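Side-chain contacts in DUF4848 domain-containing protein (Bacteroides thetaiotaomicron, PDB 4LB8), which is of unknown function but, as a predicted exported lipoprotein with helical and beta-rich parts, probably acts outside the cytoplasm: residues 78-83 against 88-93; 177-182 against 207-212. One frame throughout, in Å; residues are numbered along the deposited sequence.

Contact 1 of 2, residues 78-83 against 88-93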
ATOM      1  N   CYS A  78      -2.916  21.926 -16.603  1.00 67.77           N
ATOM      2  CA  CYS A  78      -4.052  21.164 -16.092  1.00 68.06           C
ATOM      3  C   CYS A  78      -5.331  22.008 -16.097  1.00 74.09           C
ATOM      4  O   CYS A  78      -6.431  21.457 -16.133  1.00 73.48           O
ATOM      5  CB  CYS A  78      -3.745  20.649 -14.691  1.00 67.29           C
ATOM      6  SG  CYS A  78      -2.408  19.430 -14.630  1.00 69.80           S
ATOM      7  N   ASN A  79      -5.177  23.339 -16.048  1.00 72.88           N
ATOM      8  CA  ASN A  79      -6.276  24.298 -16.024  1.00 75.12           C
ATOM      9  C   ASN A  79      -6.732  24.713 -17.434  1.00 82.56           C
ATOM     10  O   ASN A  79      -7.923  24.966 -17.616  1.00 84.32           O
ATOM     11  CB  ASN A  79      -5.891  25.535 -15.206  1.00 75.22           C
ATOM     12  CG  ASN A  79      -5.717  25.283 -13.714  1.00 90.15           C
ATOM     13  OD1 ASN A  79      -6.328  24.376 -13.119  1.00 72.57           O
ATOM     14  ND2 ASN A  79      -4.899  26.119 -13.064  1.00 82.71           N
ATOM     15  N   GLN A  80      -5.812  24.782 -18.420  1.00 79.15           N
ATOM     16  CA  GLN A  80      -6.162  25.165 -19.795  1.00 80.91           C
ATOM     17  C   GLN A  80      -6.597  23.956 -20.658  1.00 85.04           C
ATOM     18  O   GLN A  80      -7.284  24.162 -21.660  1.00 87.38           O
ATOM     19  CB  GLN A  80      -5.018  25.935 -20.485  1.00 82.65           C
ATOM     20  CG  GLN A  80      -3.785  25.101 -20.829  1.00 95.59           C
ATOM     21  CD  GLN A  80      -2.762  25.883 -21.605  1.00112.00           C
ATOM     22  OE1 GLN A  80      -1.704  26.245 -21.081  1.00110.48           O
ATOM     23  NE2 GLN A  80      -3.044  26.142 -22.875  1.00 97.90           N
ATOM     24  N   ALA A  81      -6.206  22.713 -20.285  1.00 78.76           N
ATOM     25  CA  ALA A  81      -6.568  21.513 -21.045  1.00 78.00           C
ATOM     26  C   ALA A  81      -8.062  21.177 -20.908  1.00 82.70           C
ATOM     27  O   ALA A  81      -8.558  20.954 -19.798  1.00 81.07           O
ATOM     28  CB  ALA A  81      -5.724  20.329 -20.608  1.00 76.41           C
ATOM     29  N   ALA A  82      -8.773  21.164 -22.052  1.00 81.11           N
ATOM     30  CA  ALA A  82     -10.199  20.844 -22.130  1.00 81.84           C
ATOM     31  C   ALA A  82     -10.446  19.330 -22.004  1.00 84.09           C
ATOM     32  O   ALA A  82     -11.448  18.930 -21.409  1.00 83.20           O
ATOM     33  CB  ALA A  82     -10.781  21.363 -23.433  1.00 84.97           C
ATOM     34  N   ASP A  83      -9.530  18.501 -22.559  1.00 79.38           N
ATOM     35  CA  ASP A  83      -9.610  17.038 -22.541  1.00 77.44           C
ATOM     36  C   ASP A  83      -8.207  16.409 -22.514  1.00 77.05           C
ATOM     37  O   ASP A  83      -7.222  17.124 -22.684  1.00 76.00           O
ATOM     38  CB  ASP A  83     -10.419  16.531 -23.757  1.00 81.11           C
ATOM     39  CG  ASP A  83      -9.795  16.739 -25.135  1.00 94.22           C
ATOM     40  OD1 ASP A  83      -9.033  17.715 -25.307  1.00 92.04           O
ATOM     41  OD2 ASP A  83     -10.114  15.954 -26.054  1.00106.22           O
ATOM     42  N   ASP A  88      -2.292  15.813 -23.358  1.00 61.68           N
ATOM     43  CA  ASP A  88      -1.229  14.960 -23.907  1.00 60.75           C
ATOM     44  C   ASP A  88      -0.313  15.721 -24.856  1.00 67.45           C
ATOM     45  O   ASP A  88       0.903  15.542 -24.790  1.00 66.86           O
ATOM     46  CB  ASP A  88      -1.811  13.722 -24.602  1.00 62.02           C
ATOM     47  CG  ASP A  88      -2.371  12.678 -23.647  1.00 66.83           C
ATOM     48  OD1 ASP A  88      -2.077  12.760 -22.420  1.00 63.93           O
ATOM     49  OD2 ASP A  88      -3.086  11.765 -24.121  1.00 75.42           O
ATOM     50  N   VAL A  89      -0.889  16.619 -25.679  1.00 65.89           N
ATOM     51  CA  VAL A  89      -0.139  17.447 -26.616  1.00 66.50           C
ATOM     52  C   VAL A  89       0.701  18.466 -25.835  1.00 68.99           C
ATOM     53  O   VAL A  89       1.885  18.631 -26.142  1.00 67.75           O
ATOM     54  CB  VAL A  89      -1.069  18.128 -27.652  1.00 72.09           C
ATOM     55  CG1 VAL A  89      -0.277  19.057 -28.587  1.00 72.98           C
ATOM     56  CG2 VAL A  89      -1.827  17.080 -28.455  1.00 72.70           C
ATOM     57  N   LEU A  90       0.072  19.143 -24.844  1.00 65.17           N
ATOM     58  CA  LEU A  90       0.701  20.156 -23.989  1.00 63.90           C
ATOM     59  C   LEU A  90       1.818  19.547 -23.136  1.00 65.34           C
ATOM     60  O   LEU A  90       2.938  20.079 -23.103  1.00 65.97           O
ATOM     61  CB  LEU A  90      -0.353  20.792 -23.054  1.00 63.64           C
ATOM     62  CG  LEU A  90      -1.175  21.970 -23.566  1.00 69.65           C
ATOM     63  CD1 LEU A  90      -2.446  22.125 -22.754  1.00 69.28           C
ATOM     64  CD2 LEU A  90      -0.400  23.263 -23.475  1.00 72.19           C
ATOM     65  N   TYR A  91       1.496  18.418 -22.460  1.00 57.23           N
ATOM     66  CA  TYR A  91       2.376  17.719 -21.531  1.00 53.81           C
ATOM     67  C   TYR A  91       3.601  17.081 -22.216  1.00 57.76           C
ATOM     68  O   TYR A  91       4.624  16.926 -21.548  1.00 55.83           O
ATOM     69  CB  TYR A  91       1.581  16.674 -20.735  1.00 51.87           C
ATOM     70  CG  TYR A  91       2.355  16.025 -19.611  1.00 49.09           C
ATOM     71  CD1 TYR A  91       2.762  16.760 -18.498  1.00 49.25           C
ATOM     72  CD2 TYR A  91       2.650  14.668 -19.641  1.00 48.95           C
ATOM     73  CE1 TYR A  91       3.476  16.161 -17.457  1.00 47.39           C
ATOM     74  CE2 TYR A  91       3.336  14.054 -18.595  1.00 48.66           C
ATOM     75  CZ  TYR A  91       3.774  14.809 -17.520  1.00 53.20           C
ATOM     76  OH  TYR A  91       4.479  14.188 -16.527  1.00 53.17           O
ATOM     77  N   GLU A  92       3.514  16.732 -23.521  1.00 56.71           N
ATOM     78  CA  GLU A  92       4.646  16.180 -24.277  1.00 57.79           C
ATOM     79  C   GLU A  92       5.692  17.264 -24.486  1.00 62.35           C
ATOM     80  O   GLU A  92       6.896  17.007 -24.332  1.00 61.69           O
ATOM     81  CB  GLU A  92       4.216  15.583 -25.634  1.00 61.26           C
ATOM     82  CG  GLU A  92       3.763  14.127 -25.568  1.00 78.22           C
ATOM     83  CD  GLU A  92       4.754  13.109 -25.026  1.00107.27           C
ATOM     84  OE1 GLU A  92       5.782  12.869 -25.699  1.00107.72           O
ATOM     85  OE2 GLU A  92       4.486  12.529 -23.945  1.00 98.75           O
ATOM     86  N   LYS A  93       5.216  18.494 -24.787  1.00 59.20           N
ATOM     87  CA  LYS A  93       6.041  19.684 -25.008  1.00 59.33           C
ATOM     88  C   LYS A  93       6.684  20.091 -23.675  1.00 60.90           C
ATOM     89  O   LYS A  93       7.885  20.342 -23.643  1.00 61.13           O
ATOM     90  CB  LYS A  93       5.207  20.815 -25.645  1.00 63.70           C
ATOM     91  CG  LYS A  93       4.787  20.473 -27.079  1.00 79.69           C
ATOM     92  CD  LYS A  93       3.792  21.448 -27.701  1.00 93.28           C
ATOM     93  CE  LYS A  93       3.681  21.301 -29.210  1.00104.17           C
ATOM     94  NZ  LYS A  93       2.925  20.081 -29.616  1.00113.26           N
TER
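Ala81 and Leu90 mark the closest backbone approach, with CA atoms 8.0 Å apart, where the chain leaves helix 63-80 and turns back as helix 84-98. The two helices form an alpha-helical hairpin, and this pair illustrates how its two sides can meet: segments 78-83 and 88-93 touch through side-chain packing with no hydrogen bond between them, while Ala82 N bonds to Glu86 OE1 within the turn. Leu90 supplies about half of the buried surface, the largest share of any residue. Its CG stands beside the backbone N and anti to the carbonyl carbon (chi1 -86°), and both methyls are used. Leu90 CD1 rests against Ala81 CB at 4.3 Å, a light apolar contact made by the first residue to abandon helical geometry.

Gln80 comes from the edge of the patch. Its CG lies between the backbone N and the carbonyl carbon (chi1 70°), and from there the chain runs out extended, crossing the leucine obliquely, so that methylene and amide both lie against the isobutyl group. Deeper in the hairpin Leu90 also packs on Ile77, while Phe204 of the second subunit covers Ala81. The amide shares itself between the two methyls: Gln80 CD is 3.9 Å from Leu90 CD1 and 4.0 Å from Leu90 CD2.

Contact 2 of 2, residues 177-182 against 207-212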
ATOM      1  N   LYS A 177      -2.539  -1.434   9.698  1.00 42.69           N
ATOM      2  CA  LYS A 177      -1.422  -1.657  10.605  1.00 43.37           C
ATOM      3  C   LYS A 177      -1.570  -2.953  11.458  1.00 46.81           C
ATOM      4  O   LYS A 177      -0.566  -3.628  11.686  1.00 46.89           O
ATOM      5  CB  LYS A 177      -1.164  -0.404  11.476  1.00 45.88           C
ATOM      6  CG  LYS A 177      -2.065  -0.198  12.665  1.00 59.32           C
ATOM      7  CD  LYS A 177      -1.240   0.028  13.925  1.00 66.34           C
ATOM      8  CE  LYS A 177      -2.054  -0.123  15.187  1.00 69.20           C
ATOM      9  NZ  LYS A 177      -3.044   0.972  15.341  1.00 79.24           N
ATOM     10  N   ASP A 178      -2.791  -3.305  11.903  1.00 42.38           N
ATOM     11  CA  ASP A 178      -2.968  -4.503  12.715  1.00 42.01           C
ATOM     12  C   ASP A 178      -4.270  -5.256  12.394  1.00 43.31           C
ATOM     13  O   ASP A 178      -4.582  -6.228  13.081  1.00 42.27           O
ATOM     14  CB  ASP A 178      -2.841  -4.196  14.217  1.00 45.44           C
ATOM     15  CG  ASP A 178      -3.879  -3.278  14.825  1.00 56.37           C
ATOM     16  OD1 ASP A 178      -4.846  -2.922  14.120  1.00 57.07           O
ATOM     17  OD2 ASP A 178      -3.745  -2.946  16.020  1.00 64.77           O
ATOM     18  N   ARG A 179      -4.972  -4.858  11.296  1.00 38.31           N
ATOM     19  CA  ARG A 179      -6.177  -5.499  10.766  1.00 36.49           C
ATOM     20  C   ARG A 179      -6.116  -5.601   9.219  1.00 38.29           C
ATOM     21  O   ARG A 179      -5.667  -4.658   8.574  1.00 38.20           O
ATOM     22  CB  ARG A 179      -7.448  -4.738  11.186  1.00 35.59           C
ATOM     23  CG  ARG A 179      -7.711  -4.603  12.685  1.00 44.37           C
ATOM     24  CD  ARG A 179      -8.024  -5.915  13.372  1.00 50.97           C
ATOM     25  NE  ARG A 179      -8.247  -5.746  14.808  1.00 58.05           N
ATOM     26  CZ  ARG A 179      -7.291  -5.797  15.733  1.00 78.93           C
ATOM     27  NH1 ARG A 179      -6.026  -6.003  15.383  1.00 69.00           N
ATOM     28  NH2 ARG A 179      -7.587  -5.625  17.013  1.00 70.28           N
ATOM     29  N   LYS A 180      -6.563  -6.738   8.646  1.00 32.70           N
ATOM     30  CA  LYS A 180      -6.670  -7.032   7.198  1.00 32.14           C
ATOM     31  C   LYS A 180      -8.084  -7.469   6.844  1.00 37.54           C
ATOM     32  O   LYS A 180      -8.716  -8.175   7.632  1.00 35.56           O
ATOM     33  CB  LYS A 180      -5.748  -8.205   6.741  1.00 32.65           C
ATOM     34  CG  LYS A 180      -4.268  -8.023   6.823  1.00 51.59           C
ATOM     35  CD  LYS A 180      -3.511  -9.359   6.673  1.00 61.41           C
ATOM     36  CE  LYS A 180      -3.379  -9.873   5.259  1.00 74.58           C
ATOM     37  NZ  LYS A 180      -2.441 -11.025   5.182  1.00 85.35           N
ATOM     38  N   VAL A 181      -8.529  -7.165   5.624  1.00 35.51           N
ATOM     39  CA  VAL A 181      -9.812  -7.656   5.119  1.00 35.36           C
ATOM     40  C   VAL A 181      -9.693  -7.895   3.590  1.00 37.41           C
ATOM     41  O   VAL A 181      -9.010  -7.162   2.892  1.00 36.61           O
ATOM     42  CB  VAL A 181     -11.025  -6.766   5.528  1.00 39.10           C
ATOM     43  CG1 VAL A 181     -11.004  -5.408   4.842  1.00 38.61           C
ATOM     44  CG2 VAL A 181     -12.356  -7.494   5.315  1.00 38.97           C
ATOM     45  N   GLY A 182     -10.333  -8.941   3.110  1.00 35.20           N
ATOM     46  CA  GLY A 182     -10.351  -9.274   1.696  1.00 34.77           C
ATOM     47  C   GLY A 182     -11.660  -9.875   1.221  1.00 39.49           C
ATOM     48  O   GLY A 182     -12.418 -10.441   2.010  1.00 37.91           O
ATOM     49  N   SER A 207      -2.749 -13.731  12.031  1.00 41.43           N
ATOM     50  CA  SER A 207      -3.556 -14.890  12.339  1.00 40.50           C
ATOM     51  C   SER A 207      -5.012 -14.508  12.127  1.00 45.58           C
ATOM     52  O   SER A 207      -5.340 -13.332  12.204  1.00 45.02           O
ATOM     53  CB  SER A 207      -3.281 -15.297  13.780  1.00 44.16           C
ATOM     54  OG  SER A 207      -4.169 -16.274  14.282  1.00 59.27           O
ATOM     55  N   ARG A 208      -5.881 -15.474  11.832  1.00 44.68           N
ATOM     56  CA  ARG A 208      -7.303 -15.215  11.605  1.00 44.99           C
ATOM     57  C   ARG A 208      -8.058 -14.881  12.905  1.00 52.13           C
ATOM     58  O   ARG A 208      -7.728 -15.395  13.979  1.00 51.48           O
ATOM     59  CB  ARG A 208      -7.957 -16.421  10.911  1.00 43.13           C
ATOM     60  CG  ARG A 208      -7.999 -16.245   9.417  1.00 46.32           C
ATOM     61  CD  ARG A 208      -8.268 -17.526   8.697  1.00 45.35           C
ATOM     62  NE  ARG A 208      -7.634 -17.506   7.377  1.00 42.51           N
ATOM     63  CZ  ARG A 208      -6.936 -18.514   6.863  1.00 46.02           C
ATOM     64  NH1 ARG A 208      -6.750 -19.627   7.560  1.00 32.35           N
ATOM     65  NH2 ARG A 208      -6.402 -18.410   5.659  1.00 37.99           N
ATOM     66  N   TYR A 209      -9.076 -14.019  12.793  1.00 52.14           N
ATOM     67  CA  TYR A 209      -9.915 -13.606  13.922  1.00 54.81           C
ATOM     68  C   TYR A 209     -11.326 -13.293  13.411  1.00 58.57           C
ATOM     69  O   TYR A 209     -11.478 -12.918  12.249  1.00 59.28           O
ATOM     70  CB  TYR A 209      -9.285 -12.397  14.660  1.00 58.24           C
ATOM     71  CG  TYR A 209      -9.672 -11.036  14.107  1.00 62.88           C
ATOM     72  CD1 TYR A 209      -9.253 -10.625  12.839  1.00 64.87           C
ATOM     73  CD2 TYR A 209     -10.457 -10.158  14.851  1.00 64.54           C
ATOM     74  CE1 TYR A 209      -9.632  -9.384  12.316  1.00 66.56           C
ATOM     75  CE2 TYR A 209     -10.852  -8.923  14.333  1.00 65.30           C
ATOM     76  CZ  TYR A 209     -10.435  -8.537  13.067  1.00 75.06           C
ATOM     77  OH  TYR A 209     -10.823  -7.314  12.560  1.00 77.95           O
ATOM     78  N   SER A 210     -12.336 -13.407  14.267  1.00 54.31           N
ATOM     79  CA  SER A 210     -13.724 -13.129  13.889  1.00 53.83           C
ATOM     80  C   SER A 210     -14.001 -11.636  13.701  1.00 55.34           C
ATOM     81  O   SER A 210     -13.500 -10.837  14.477  1.00 56.19           O
ATOM     82  CB  SER A 210     -14.677 -13.692  14.936  1.00 59.67           C
ATOM     83  OG  SER A 210     -14.572 -15.105  15.016  1.00 73.40           O
ATOM     84  N   THR A 211     -14.811 -11.262  12.682  1.00 49.01           N
ATOM     85  CA  THR A 211     -15.204  -9.864  12.412  1.00 47.05           C
ATOM     86  C   THR A 211     -16.578  -9.796  11.704  1.00 49.26           C
ATOM     87  O   THR A 211     -17.173 -10.830  11.379  1.00 50.28           O
ATOM     88  CB  THR A 211     -14.111  -9.127  11.578  1.00 50.40           C
ATOM     89  OG1 THR A 211     -14.288  -7.713  11.705  1.00 54.42           O
ATOM     90  CG2 THR A 211     -14.140  -9.488  10.098  1.00 43.96           C
ATOM     91  N   THR A 212     -17.068  -8.574  11.465  1.00 43.68           N
ATOM     92  CA  THR A 212     -18.281  -8.300  10.703  1.00 43.01           C
ATOM     93  C   THR A 212     -17.807  -7.758   9.358  1.00 46.25           C
ATOM     94  O   THR A 212     -16.983  -6.852   9.360  1.00 46.70           O
ATOM     95  CB  THR A 212     -19.191  -7.326  11.469  1.00 51.61           C
ATOM     96  OG1 THR A 212     -19.817  -8.041  12.538  1.00 55.25           O
ATOM     97  CG2 THR A 212     -20.263  -6.713  10.591  1.00 48.82           C
TER
HETATM   98  O   HOH W   1     -10.676  -7.004   9.529  1.00 34.60           O
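Arg179 and Tyr209 meet across the end of an antiparallel sheet, where strand 179-188 and strand 206-208 both pair with strand 191-201 between them. Their CA atoms are 9.5 Å apart, so side chains and a water do the joining, and Lys200 of the intervening strand touches both.

The arginine is bent early. CG sits beside the backbone N and anti to the carbonyl carbon, and the turn at chi2 (-67°) brings CD, rather than the charged end, closest to the phenol: Arg179 CD is 3.2 Å from Tyr209 OH and 3.6 Å from Tyr209 CZ. The two side chains cross at about a right angle, with guanidinium and ring planes 61° apart, and no hydrogen bond links them. With Arg179 CZ 5.3 Å from the centroid of the Tyr209 ring, the cation-pi term is long and at most weak.

The guanidinium is held by the residue just before its strand. Arg179 NH1 donates to Asp178 O at 2.7 Å, with the oxygen almost in the guanidinium plane although the donor stands well above the carbonyl plane. Asp178 OD1, 3.5 Å from Arg179 NH1, lies out of the guanidinium plane and contributes charge alone. Tyr209 OH meets the strand through a water that donates a hydrogen bond to Lys180 O at 3.0 Å and is also hydrogen-bonded to the phenol oxygen.

The phenol is thus tied to backbone by a shared water, while the arginine serves it chiefly as an aliphatic surface and directs one NH1 hydrogen bond to the backbone O of Asp178.

Contact 1 closes a helical hairpin and contact 2 joins the start of strand 179-188 to the loop just after strand 206-208, on opposite sides of the chain's centre. Their centres are 44 Å apart and their nearest atoms about 31 Å apart, so neither supports the other directly within one chain. The dimer relates them instead. Cys78 of contact 1 packs on Phe204 of the second subunit, a residue just ahead of strand 206-208 there. In turn, Arg208, in segment 207-212 of contact 2, forms a salt bridge with Asp71 of the second subunit, on the helix that leads into that subunit's contact 1. Helical and beta-rich parts therefore meet between subunits.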